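Separin (Saccharomyces cerevisiae, PDB 5U1T) cleaves the cohesin subunit MCD1/SCC1 at anaphase onset as a caspase-like cysteine protease, is held inactive by securin for most of the cell cycle, and promotes spindle elongation. Local coordinates at residues Y163-P168 against I201-L206; L656-D661 against L894-Q899; K1261-L1266 against P1271-Y1276; H1357-V1362 against Y1400-Q1405. All coordinates share one frame; numbering follows the deposited sequence.

Overall arrangement
From the N terminus the four contacts follow in series, none nested in or crossing another. Interaction 1 closes a loop of 32 residues, mostly helical, far out in the helical part. Interaction 2 spans 232 residues and joins the turn before helix 659-672 to the end of helix 893-896; its centre lies about 70 Å from that of interaction 1. Interaction 3 closes only four residues, between helices 1252-1269 and 1271-1275. Interaction 4 closes 37, joining strand 1353-1362 to the segment entering strand 1404-1406. Interactions 3 and 4 share the peptidase C50 range, their centres about 42 Å apart, and both lie across the chain's centre from interaction 1.

Interaction 1. Residues Y163-P168 against I201-L206; sequences YLLKDP and IKQFKL
The F204 ring receives L165 at its edge, where CD2 of L165 lies in the ring plane, 3.9 Å from CZ of F204. One face of the same ring is covered by the neighbouring Q203, whose CB stands 4.2 Å above the plane over the ring centre. The backbone behind this is a Schellman motif closing helix 190-203: K205 has positive phi, with hydrogen bonds from L206 N to I201 O at 2.8 Å and from K205 N to K202 O at 3.2 Å. F204, the first residue to leave helical angles, points its side chain toward the facing loop. There L165 is the centre of an inverse gamma turn, closed by the weak hydrogen bond from K166 N to L164 O, and its isobutyl group projects from that bend. Helix 172-185 also supports the phenyl ring through A172 and T176, so the contact joins a loop and a helix end to the helix lying between them in the chain. The Q203 chain is extended beyond CG, with OE1 hydrogen-bonded to Q199 NE2; this leaves the amide nitrogen facing the other leucine branch, and Q203 NE2 touches L165 CD1 at 3.8 Å.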
# COMPACT_ATOMS: atom_id res chain seq x y z
N TYR A 163 58.47 17.88 -14.56
CA TYR A 163 57.86 19.20 -14.76
C TYR A 163 57.58 19.52 -16.22
O TYR A 163 56.77 20.41 -16.51
CB TYR A 163 58.73 20.29 -14.15
CG TYR A 163 58.98 20.10 -12.68
CD1 TYR A 163 57.92 20.01 -11.78
CD2 TYR A 163 60.28 20.01 -12.18
CE1 TYR A 163 58.14 19.82 -10.42
CE2 TYR A 163 60.52 19.83 -10.83
CZ TYR A 163 59.45 19.74 -9.96
OH TYR A 163 59.71 19.56 -8.63
N LEU A 164 58.22 18.81 -17.15
CA LEU A 164 58.20 19.24 -18.55
C LEU A 164 57.88 18.14 -19.54
O LEU A 164 57.00 18.29 -20.39
CB LEU A 164 59.56 19.83 -18.91
CG LEU A 164 59.68 21.35 -18.98
CD1 LEU A 164 58.85 21.89 -20.11
CD2 LEU A 164 59.22 21.97 -17.70
N LEU A 165 58.62 17.04 -19.45
CA LEU A 165 58.62 16.01 -20.49
C LEU A 165 57.50 15.01 -20.28
O LEU A 165 57.74 13.81 -20.12
CB LEU A 165 59.98 15.30 -20.52
CG LEU A 165 61.20 16.22 -20.57
CD1 LEU A 165 62.48 15.42 -20.56
CD2 LEU A 165 61.16 17.13 -21.78
N LYS A 166 56.28 15.53 -20.29
CA LYS A 166 55.07 14.73 -20.15
C LYS A 166 54.10 15.13 -21.24
O LYS A 166 53.35 14.30 -21.74
CB LYS A 166 54.42 14.94 -18.78
CG LYS A 166 55.03 14.17 -17.65
CD LYS A 166 54.02 14.08 -16.53
CE LYS A 166 54.50 13.15 -15.44
NZ LYS A 166 54.95 13.93 -14.28
N ASP A 167 54.10 16.43 -21.58
CA ASP A 167 53.29 16.92 -22.69
C ASP A 167 53.74 16.17 -23.94
O ASP A 167 54.86 16.37 -24.42
CB ASP A 167 53.42 18.44 -22.86
CG ASP A 167 52.66 18.97 -24.08
OD1 ASP A 167 51.74 18.26 -24.57
OD2 ASP A 167 52.98 20.09 -24.55
N PRO A 168 52.88 15.27 -24.45
CA PRO A 168 53.26 14.42 -25.58
C PRO A 168 53.48 15.26 -26.82
O PRO A 168 54.15 14.82 -27.74
CB PRO A 168 52.06 13.50 -25.76
CG PRO A 168 51.27 13.62 -24.50
CD PRO A 168 51.49 15.02 -24.04
N ILE A 201 68.66 17.70 -27.83
CA ILE A 201 68.88 17.60 -29.27
C ILE A 201 69.03 16.15 -29.75
O ILE A 201 68.57 15.80 -30.85
CB ILE A 201 70.11 18.44 -29.68
CG1 ILE A 201 69.71 19.91 -29.79
CG2 ILE A 201 70.71 17.94 -30.97
CD1 ILE A 201 70.52 20.70 -30.77
N LYS A 202 69.64 15.30 -28.93
CA LYS A 202 69.65 13.86 -29.20
C LYS A 202 68.26 13.28 -28.97
O LYS A 202 67.75 12.54 -29.80
CB LYS A 202 70.67 13.14 -28.31
CG LYS A 202 70.83 11.65 -28.59
CD LYS A 202 72.21 11.34 -29.17
CE LYS A 202 72.37 9.86 -29.49
NZ LYS A 202 73.64 9.56 -30.23
N GLN A 203 67.67 13.65 -27.85
CA GLN A 203 66.40 13.09 -27.41
C GLN A 203 65.27 13.36 -28.38
O GLN A 203 64.36 12.54 -28.55
CB GLN A 203 66.02 13.67 -26.06
CG GLN A 203 64.98 12.89 -25.29
CD GLN A 203 65.07 13.19 -23.82
OE1 GLN A 203 66.12 13.65 -23.35
NE2 GLN A 203 63.98 12.97 -23.08
N PHE A 204 65.32 14.52 -29.01
CA PHE A 204 64.21 14.96 -29.83
C PHE A 204 64.60 14.93 -31.29
O PHE A 204 63.82 15.34 -32.16
CB PHE A 204 63.76 16.34 -29.40
CG PHE A 204 63.23 16.36 -28.00
CD1 PHE A 204 62.41 15.34 -27.55
CD2 PHE A 204 63.59 17.37 -27.12
CE1 PHE A 204 61.93 15.33 -26.27
CE2 PHE A 204 63.11 17.37 -25.82
CZ PHE A 204 62.28 16.34 -25.40
N LYS A 205 65.79 14.39 -31.53
CA LYS A 205 66.34 14.23 -32.87
C LYS A 205 66.35 15.59 -33.57
O LYS A 205 65.85 15.73 -34.68
CB LYS A 205 65.53 13.22 -33.69
CG LYS A 205 64.88 12.09 -32.89
CD LYS A 205 65.92 11.15 -32.31
CE LYS A 205 65.31 9.78 -32.07
NZ LYS A 205 64.71 9.21 -33.31
N LEU A 206 66.91 16.60 -32.90
CA LEU A 206 66.95 17.93 -33.48
C LEU A 206 68.27 18.12 -34.21
O LEU A 206 69.28 17.51 -33.84
CB LEU A 206 66.76 19.00 -32.39
CG LEU A 206 65.42 18.93 -31.61
CD1 LEU A 206 65.22 20.14 -30.74
CD2 LEU A 206 64.24 18.76 -32.54

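Interaction 2. Residues L656-D661 against L894-Q899; sequences LYMIDD and LYFGDQ
F896 faces L656 across two backbones held well apart, with 9.3 Å between the CA atoms of L656 and F896, so side chains do the touching. L656 lies along both aromatics, meeting the rim of each. CD2 approaches F896 CZ obliquely at 3.7 Å, and CB lies at the edge of that ring, in its plane. CD1 reaches the edge of the Y895 ring, also in plane, 4.0 Å from CE1 of Y895. M658, extended beyond CG, comes at F896 from the opposite direction and places its methyl CE at the ring edge, in plane. Within their own segment Y895 covers one face of F896, its CD1 4.1 Å above the ring centre. The Y895 hydroxyl ends in hydrogen bonds with A870 O and K622 N, which fix the ring's far end. With an alanine here in place of L656, only the CB contact with F896 would remain, and the loss of CD1 and CD2 would probably leave the edge of Y895 without its partner and open a gap beside the two rings. Nearby, D661 OD1 forms a salt bridge with K902 NZ. The leucine and methionine belong to a tight interhelical turn: Y657, with positive phi, is the C-prime residue of a Schellman motif ending helix 642-655, and M658 follows directly as the N-cap of helix 659-672, the whole turn packed on the end of helix 893-896.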
# COMPACT_ATOMS: atom_id res chain seq x y z
N LEU A 656 -3.97 -6.00 -15.35
CA LEU A 656 -4.73 -6.09 -16.59
C LEU A 656 -5.30 -7.50 -16.81
O LEU A 656 -5.77 -7.84 -17.92
CB LEU A 656 -3.87 -5.65 -17.77
CG LEU A 656 -3.74 -4.13 -17.79
CD1 LEU A 656 -2.94 -3.64 -18.98
CD2 LEU A 656 -5.09 -3.45 -17.74
N TYR A 657 -5.29 -8.30 -15.74
CA TYR A 657 -5.72 -9.71 -15.75
C TYR A 657 -5.12 -10.49 -16.93
O TYR A 657 -5.76 -11.35 -17.53
CB TYR A 657 -7.26 -9.81 -15.73
CG TYR A 657 -7.85 -9.48 -14.37
CD1 TYR A 657 -8.16 -8.17 -14.01
CD2 TYR A 657 -8.07 -10.48 -13.43
CE1 TYR A 657 -8.68 -7.87 -12.78
CE2 TYR A 657 -8.59 -10.19 -12.19
CZ TYR A 657 -8.89 -8.89 -11.87
OH TYR A 657 -9.40 -8.60 -10.61
N MET A 658 -3.87 -10.19 -17.23
CA MET A 658 -3.13 -10.97 -18.20
C MET A 658 -2.46 -12.11 -17.46
O MET A 658 -1.25 -12.12 -17.27
CB MET A 658 -2.13 -10.12 -18.95
CG MET A 658 -2.71 -8.84 -19.55
SD MET A 658 -1.46 -8.05 -20.59
CE MET A 658 -2.19 -6.45 -20.86
N ILE A 659 -3.25 -13.08 -17.03
CA ILE A 659 -2.75 -14.11 -16.14
C ILE A 659 -1.69 -14.95 -16.85
O ILE A 659 -0.71 -15.37 -16.24
CB ILE A 659 -3.89 -14.99 -15.58
CG1 ILE A 659 -4.53 -14.35 -14.36
CG2 ILE A 659 -3.35 -16.30 -15.08
CD1 ILE A 659 -5.22 -13.06 -14.62
N ASP A 660 -1.89 -15.17 -18.15
CA ASP A 660 -0.90 -15.88 -18.97
C ASP A 660 0.51 -15.33 -18.75
O ASP A 660 1.42 -16.06 -18.34
CB ASP A 660 -1.26 -15.80 -20.46
CG ASP A 660 -2.20 -16.93 -20.92
OD1 ASP A 660 -2.43 -17.91 -20.17
OD2 ASP A 660 -2.70 -16.83 -22.07
N ASP A 661 0.70 -14.04 -19.01
CA ASP A 661 2.03 -13.47 -18.95
C ASP A 661 2.54 -13.34 -17.53
O ASP A 661 3.73 -13.47 -17.28
CB ASP A 661 2.06 -12.10 -19.63
CG ASP A 661 1.68 -12.19 -21.09
OD1 ASP A 661 2.41 -12.86 -21.86
OD2 ASP A 661 0.64 -11.61 -21.46
N LEU A 894 -10.41 -1.02 -27.36
CA LEU A 894 -9.52 0.04 -27.84
C LEU A 894 -8.29 0.21 -26.96
O LEU A 894 -7.43 1.02 -27.26
CB LEU A 894 -10.25 1.38 -27.93
CG LEU A 894 -11.14 1.55 -29.16
CD1 LEU A 894 -11.61 2.99 -29.25
CD2 LEU A 894 -10.43 1.11 -30.46
N TYR A 895 -8.23 -0.54 -25.87
CA TYR A 895 -7.13 -0.40 -24.92
C TYR A 895 -6.19 -1.58 -25.08
O TYR A 895 -4.98 -1.41 -24.98
CB TYR A 895 -7.65 -0.30 -23.49
CG TYR A 895 -6.60 -0.01 -22.43
CD1 TYR A 895 -5.84 -1.03 -21.87
CD2 TYR A 895 -6.39 1.28 -21.96
CE1 TYR A 895 -4.89 -0.78 -20.90
CE2 TYR A 895 -5.45 1.54 -20.98
CZ TYR A 895 -4.70 0.51 -20.45
OH TYR A 895 -3.78 0.77 -19.45
N PHE A 896 -6.74 -2.76 -25.33
CA PHE A 896 -5.88 -3.92 -25.58
C PHE A 896 -5.58 -4.13 -27.07
O PHE A 896 -4.60 -4.80 -27.41
CB PHE A 896 -6.50 -5.17 -24.99
CG PHE A 896 -6.50 -5.18 -23.50
CD1 PHE A 896 -5.38 -5.58 -22.80
CD2 PHE A 896 -7.61 -4.77 -22.80
CE1 PHE A 896 -5.37 -5.58 -21.45
CE2 PHE A 896 -7.60 -4.77 -21.43
CZ PHE A 896 -6.47 -5.18 -20.76
N GLY A 897 -6.41 -3.55 -27.93
CA GLY A 897 -6.22 -3.68 -29.37
C GLY A 897 -6.05 -5.14 -29.73
O GLY A 897 -6.91 -5.96 -29.43
N ASP A 898 -4.91 -5.46 -30.32
CA ASP A 898 -4.62 -6.82 -30.76
C ASP A 898 -4.14 -7.74 -29.63
O ASP A 898 -3.92 -8.93 -29.86
CB ASP A 898 -3.57 -6.78 -31.85
CG ASP A 898 -2.43 -5.91 -31.47
OD1 ASP A 898 -2.14 -5.84 -30.26
OD2 ASP A 898 -1.82 -5.27 -32.36
N GLN A 899 -3.95 -7.17 -28.44
CA GLN A 899 -3.60 -7.96 -27.26
C GLN A 899 -4.81 -8.56 -26.51
O GLN A 899 -4.63 -9.22 -25.49
CB GLN A 899 -2.80 -7.11 -26.26
CG GLN A 899 -1.48 -6.56 -26.78
CD GLN A 899 -0.38 -7.61 -26.86
OE1 GLN A 899 -0.11 -8.16 -27.93
NE2 GLN A 899 0.27 -7.87 -25.72

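Interaction 3. Residues K1261-L1266 against P1271-Y1276; sequences KFYEIL and PSRKLY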
# COMPACT_ATOMS: atom_id res chain seq x y z
N LYS A 1261 -67.31 -38.61 -0.04
CA LYS A 1261 -68.33 -37.68 -0.53
C LYS A 1261 -67.75 -36.62 -1.46
O LYS A 1261 -68.23 -36.41 -2.58
CB LYS A 1261 -69.05 -37.02 0.65
CG LYS A 1261 -69.93 -37.98 1.43
CD LYS A 1261 -71.14 -38.39 0.63
CE LYS A 1261 -72.14 -39.09 1.53
NZ LYS A 1261 -73.56 -39.08 0.99
N PHE A 1262 -66.72 -35.95 -0.95
CA PHE A 1262 -65.90 -35.00 -1.68
C PHE A 1262 -65.61 -35.52 -3.09
O PHE A 1262 -65.93 -34.86 -4.07
CB PHE A 1262 -64.59 -34.74 -0.91
CG PHE A 1262 -63.59 -33.91 -1.67
CD1 PHE A 1262 -63.72 -32.54 -1.75
CD2 PHE A 1262 -62.51 -34.53 -2.31
CE1 PHE A 1262 -62.80 -31.78 -2.45
CE2 PHE A 1262 -61.59 -33.78 -3.03
CZ PHE A 1262 -61.73 -32.41 -3.10
N TYR A 1263 -65.03 -36.71 -3.19
CA TYR A 1263 -64.73 -37.26 -4.51
C TYR A 1263 -65.99 -37.55 -5.32
O TYR A 1263 -66.01 -37.29 -6.51
CB TYR A 1263 -63.86 -38.51 -4.41
CG TYR A 1263 -62.40 -38.16 -4.27
CD1 TYR A 1263 -61.69 -37.58 -5.32
CD2 TYR A 1263 -61.73 -38.38 -3.07
CE1 TYR A 1263 -60.35 -37.26 -5.19
CE2 TYR A 1263 -60.40 -38.05 -2.93
CZ TYR A 1263 -59.71 -37.49 -3.99
OH TYR A 1263 -58.39 -37.18 -3.81
N GLU A 1264 -67.03 -38.08 -4.68
CA GLU A 1264 -68.27 -38.31 -5.41
C GLU A 1264 -68.74 -36.98 -5.98
O GLU A 1264 -69.06 -36.88 -7.17
CB GLU A 1264 -69.33 -38.95 -4.52
CG GLU A 1264 -70.79 -38.73 -4.97
CD GLU A 1264 -71.77 -38.84 -3.77
OE1 GLU A 1264 -71.29 -38.99 -2.62
OE2 GLU A 1264 -73.01 -38.79 -3.97
N ILE A 1265 -68.74 -35.95 -5.14
CA ILE A 1265 -69.13 -34.63 -5.60
C ILE A 1265 -68.31 -34.14 -6.82
O ILE A 1265 -68.88 -33.62 -7.78
CB ILE A 1265 -69.06 -33.62 -4.46
CG1 ILE A 1265 -70.16 -33.94 -3.44
CG2 ILE A 1265 -69.21 -32.19 -4.99
CD1 ILE A 1265 -69.92 -33.41 -2.09
N LEU A 1266 -66.99 -34.34 -6.80
CA LEU A 1266 -66.17 -33.98 -7.96
C LEU A 1266 -66.52 -34.83 -9.19
O LEU A 1266 -66.49 -34.34 -10.33
CB LEU A 1266 -64.68 -34.12 -7.62
CG LEU A 1266 -64.09 -33.09 -6.65
CD1 LEU A 1266 -62.56 -33.21 -6.51
CD2 LEU A 1266 -64.48 -31.66 -7.04
N PRO A 1271 -66.82 -31.76 -15.63
CA PRO A 1271 -66.98 -32.27 -16.99
C PRO A 1271 -66.01 -33.39 -17.33
O PRO A 1271 -66.36 -34.31 -18.06
CB PRO A 1271 -66.70 -31.05 -17.87
CG PRO A 1271 -66.81 -29.89 -17.01
CD PRO A 1271 -66.58 -30.31 -15.60
N SER A 1272 -64.79 -33.31 -16.81
CA SER A 1272 -63.78 -34.30 -17.14
C SER A 1272 -64.12 -35.66 -16.55
O SER A 1272 -63.94 -36.69 -17.20
CB SER A 1272 -62.42 -33.85 -16.65
OG SER A 1272 -61.41 -34.54 -17.36
N ARG A 1273 -64.60 -35.66 -15.31
CA ARG A 1273 -64.84 -36.91 -14.60
C ARG A 1273 -66.15 -37.50 -15.07
O ARG A 1273 -66.36 -38.70 -15.02
CB ARG A 1273 -64.81 -36.67 -13.10
CG ARG A 1273 -63.42 -36.63 -12.57
CD ARG A 1273 -63.26 -35.79 -11.33
NE ARG A 1273 -61.86 -35.43 -11.17
CZ ARG A 1273 -61.05 -35.82 -10.18
NH1 ARG A 1273 -61.49 -36.58 -9.18
NH2 ARG A 1273 -59.79 -35.41 -10.19
N LYS A 1274 -66.99 -36.63 -15.61
CA LYS A 1274 -68.26 -37.06 -16.15
C LYS A 1274 -68.13 -37.70 -17.51
O LYS A 1274 -68.96 -38.54 -17.85
CB LYS A 1274 -69.22 -35.88 -16.22
CG LYS A 1274 -69.46 -35.26 -14.85
CD LYS A 1274 -70.14 -33.92 -14.98
CE LYS A 1274 -71.41 -34.08 -15.76
NZ LYS A 1274 -72.22 -32.85 -15.63
N LEU A 1275 -67.10 -37.34 -18.27
CA LEU A 1275 -67.02 -37.75 -19.68
C LEU A 1275 -65.79 -38.54 -20.14
O LEU A 1275 -65.81 -39.10 -21.23
CB LEU A 1275 -67.11 -36.51 -20.58
CG LEU A 1275 -68.28 -35.57 -20.32
CD1 LEU A 1275 -67.96 -34.24 -20.94
CD2 LEU A 1275 -69.62 -36.14 -20.83
N TYR A 1276 -64.72 -38.55 -19.34
CA TYR A 1276 -63.45 -39.12 -19.79
C TYR A 1276 -62.81 -40.08 -18.80
O TYR A 1276 -62.92 -39.91 -17.57
CB TYR A 1276 -62.46 -38.00 -20.11
CG TYR A 1276 -62.93 -37.09 -21.21
CD1 TYR A 1276 -62.78 -37.45 -22.55
CD2 TYR A 1276 -63.52 -35.87 -20.93
CE1 TYR A 1276 -63.22 -36.62 -23.57
CE2 TYR A 1276 -63.96 -35.04 -21.92
CZ TYR A 1276 -63.81 -35.41 -23.24
OH TYR A 1276 -64.24 -34.57 -24.25
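Two kinds of contact join R1273 to the preceding helix, while a third, polar, ties both end groups to residues outside; the first is between flat groups. The guanidinium of R1273 and the ring of Y1263 are nearly coplanar, their planes 13° apart, and they meet edge to edge: NH1 of R1273 lies in the ring plane, 4.0 Å from CD1 of Y1263. This geometry rules out a cation-pi contact for the pair, since the charge sits beside the ring and not over it. One face of the tyrosine is instead covered by F1262, whose CD2 stands 4.0 Å above the ring centre.

The second kind is aliphatic side chain against backbone. The R1273 chain is extended from CG to NE and passes the C-terminal part of the helix, where R1273 CD lies 3.7 Å from L1266 O. The L1266 side chain adds a looser touch, its CB 4.3 Å from R1273 CD. The R1273 and L1266 CA atoms are 7.4 Å apart, the nearest pair of the two backbones.

Polar and charged bonds, the third kind, hold both end groups through outside partners. R1273 NH2 makes a salt bridge with E1323 OE2 and a hydrogen bond to I1283 O, so the guanidinium is likely to be fixed in rotation; Y1263 OH is hydrogen-bonded with V1285 N, and K1284 makes a cation-pi contact with the tyrosine ring.

The contact thus closes the short corner between helices 1252-1269 and 1271-1275, with helix 1287-1294 packing on Y1263 through I1290 and helix 1332-1347 meeting I1265 through L1335.

Interaction 4. Residues H1357-V1362 against Y1400-Q1405; sequences HTFLVV and YQLPLQ
L1402 meets F1359 through one branch, and that methyl carries the close part of the contact: CD2 of L1402 lies 3.9 Å from CE2 of F1359 and 4.1 Å from its CZ, approaching the ring obliquely from the opposite direction. Within the strand, the H1357 imidazole covers a face of the F1359 ring, its CD2 standing 3.5 Å above the ring centre. That imidazole is held from both nitrogens, ND1 by S1381 OG and NE2 by T1383 OG1, and would probably resist turning away from the phenyl face.

A looser touch, still buried, is that of L1402 CD2 with H1357 CB at 4.4 Å. The solvent side lies at the loop, where L1402 is partly exposed and Q1401 exposed. A cis peptide bond follows, between L1402 and P1403, ahead of strand 1404-1406. L1395 of helix 1388-1397 also touches L1402. The strand carrying F1359 runs parallel to both 1132-1139 and 1382-1385, so the leucine packs on a side chain projecting from a strand inside this mixed sheet. The contact thereby links that sheet to the segment entering strand 1404-1406, just ahead of the six-stranded alpha/beta sheet that begins with 1412-1416, within the peptidase C50 range but away from the active site.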
# COMPACT_ATOMS: atom_id res chain seq x y z
N HIS A 1357 -49.82 -25.31 20.05
CA HIS A 1357 -49.10 -24.05 19.90
C HIS A 1357 -48.64 -23.88 18.46
O HIS A 1357 -48.47 -24.85 17.74
CB HIS A 1357 -47.89 -24.01 20.86
CG HIS A 1357 -47.14 -22.71 20.83
ND1 HIS A 1357 -47.66 -21.53 21.33
CD2 HIS A 1357 -45.91 -22.40 20.36
CE1 HIS A 1357 -46.79 -20.56 21.16
NE2 HIS A 1357 -45.71 -21.06 20.58
N THR A 1358 -48.47 -22.64 18.06
CA THR A 1358 -48.00 -22.34 16.72
C THR A 1358 -46.71 -21.57 16.73
O THR A 1358 -46.65 -20.45 17.23
CB THR A 1358 -49.03 -21.53 15.95
OG1 THR A 1358 -50.23 -22.30 15.83
CG2 THR A 1358 -48.51 -21.16 14.58
N PHE A 1359 -45.67 -22.17 16.16
CA PHE A 1359 -44.42 -21.47 15.94
C PHE A 1359 -44.41 -20.85 14.55
O PHE A 1359 -44.57 -21.54 13.54
CB PHE A 1359 -43.23 -22.42 16.12
CG PHE A 1359 -42.99 -22.82 17.55
CD1 PHE A 1359 -42.49 -21.90 18.47
CD2 PHE A 1359 -43.26 -24.10 17.99
CE1 PHE A 1359 -42.27 -22.25 19.77
CE2 PHE A 1359 -43.05 -24.47 19.30
CZ PHE A 1359 -42.55 -23.54 20.19
N LEU A 1360 -44.28 -19.53 14.50
CA LEU A 1360 -44.06 -18.81 13.25
C LEU A 1360 -42.58 -18.57 13.00
O LEU A 1360 -41.96 -17.72 13.65
CB LEU A 1360 -44.79 -17.48 13.23
CG LEU A 1360 -46.30 -17.46 13.23
CD1 LEU A 1360 -46.77 -16.02 13.22
CD2 LEU A 1360 -46.81 -18.21 12.03
N VAL A 1361 -42.00 -19.31 12.08
CA VAL A 1361 -40.66 -19.00 11.62
C VAL A 1361 -40.75 -17.79 10.70
O VAL A 1361 -41.14 -17.92 9.54
CB VAL A 1361 -40.03 -20.17 10.89
CG1 VAL A 1361 -38.63 -19.80 10.41
CG2 VAL A 1361 -40.02 -21.38 11.79
N VAL A 1362 -40.42 -16.62 11.22
CA VAL A 1362 -40.58 -15.38 10.48
C VAL A 1362 -39.25 -14.86 9.91
O VAL A 1362 -38.31 -14.57 10.66
CB VAL A 1362 -41.23 -14.29 11.36
CG1 VAL A 1362 -41.42 -13.00 10.57
CG2 VAL A 1362 -42.58 -14.81 11.90
N TYR A 1400 -38.05 -30.65 25.04
CA TYR A 1400 -39.24 -30.71 24.22
C TYR A 1400 -40.49 -30.67 25.06
O TYR A 1400 -41.39 -31.47 24.88
CB TYR A 1400 -39.21 -31.94 23.34
CG TYR A 1400 -38.12 -31.89 22.33
CD1 TYR A 1400 -38.18 -31.02 21.27
CD2 TYR A 1400 -37.01 -32.69 22.44
CE1 TYR A 1400 -37.17 -30.96 20.34
CE2 TYR A 1400 -36.00 -32.63 21.51
CZ TYR A 1400 -36.10 -31.76 20.47
OH TYR A 1400 -35.11 -31.70 19.56
N GLN A 1401 -40.56 -29.72 25.96
CA GLN A 1401 -41.61 -29.70 26.92
C GLN A 1401 -42.21 -28.34 26.87
O GLN A 1401 -41.63 -27.40 27.36
CB GLN A 1401 -41.01 -29.92 28.30
CG GLN A 1401 -40.41 -31.30 28.53
CD GLN A 1401 -39.77 -31.45 29.88
OE1 GLN A 1401 -39.34 -30.47 30.48
NE2 GLN A 1401 -39.69 -32.67 30.38
N LEU A 1402 -43.38 -28.22 26.26
CA LEU A 1402 -44.09 -26.95 26.22
C LEU A 1402 -45.24 -26.99 27.18
O LEU A 1402 -45.97 -27.94 27.22
CB LEU A 1402 -44.66 -26.71 24.83
CG LEU A 1402 -43.73 -26.51 23.64
CD1 LEU A 1402 -42.74 -27.64 23.56
CD2 LEU A 1402 -44.55 -26.43 22.38
N PRO A 1403 -45.40 -25.94 27.95
CA PRO A 1403 -44.62 -24.73 27.79
C PRO A 1403 -43.39 -24.72 28.68
O PRO A 1403 -43.13 -25.68 29.37
CB PRO A 1403 -45.59 -23.64 28.23
CG PRO A 1403 -46.60 -24.34 29.05
CD PRO A 1403 -46.74 -25.68 28.45
N LEU A 1404 -42.71 -23.60 28.72
CA LEU A 1404 -41.55 -23.52 29.56
C LEU A 1404 -41.88 -23.16 30.98
O LEU A 1404 -42.06 -22.00 31.30
CB LEU A 1404 -40.58 -22.49 29.02
CG LEU A 1404 -39.13 -22.87 29.23
CD1 LEU A 1404 -38.87 -24.24 28.66
CD2 LEU A 1404 -38.25 -21.86 28.56
N GLN A 1405 -42.03 -24.15 31.84
CA GLN A 1405 -42.21 -23.85 33.24
C GLN A 1405 -41.07 -22.99 33.73
O GLN A 1405 -39.93 -23.38 33.66
CB GLN A 1405 -42.27 -25.12 34.07
CG GLN A 1405 -42.90 -26.30 33.36
CD GLN A 1405 -43.96 -26.98 34.20
OE1 GLN A 1405 -44.96 -26.37 34.57
NE2 GLN A 1405 -43.76 -28.25 34.47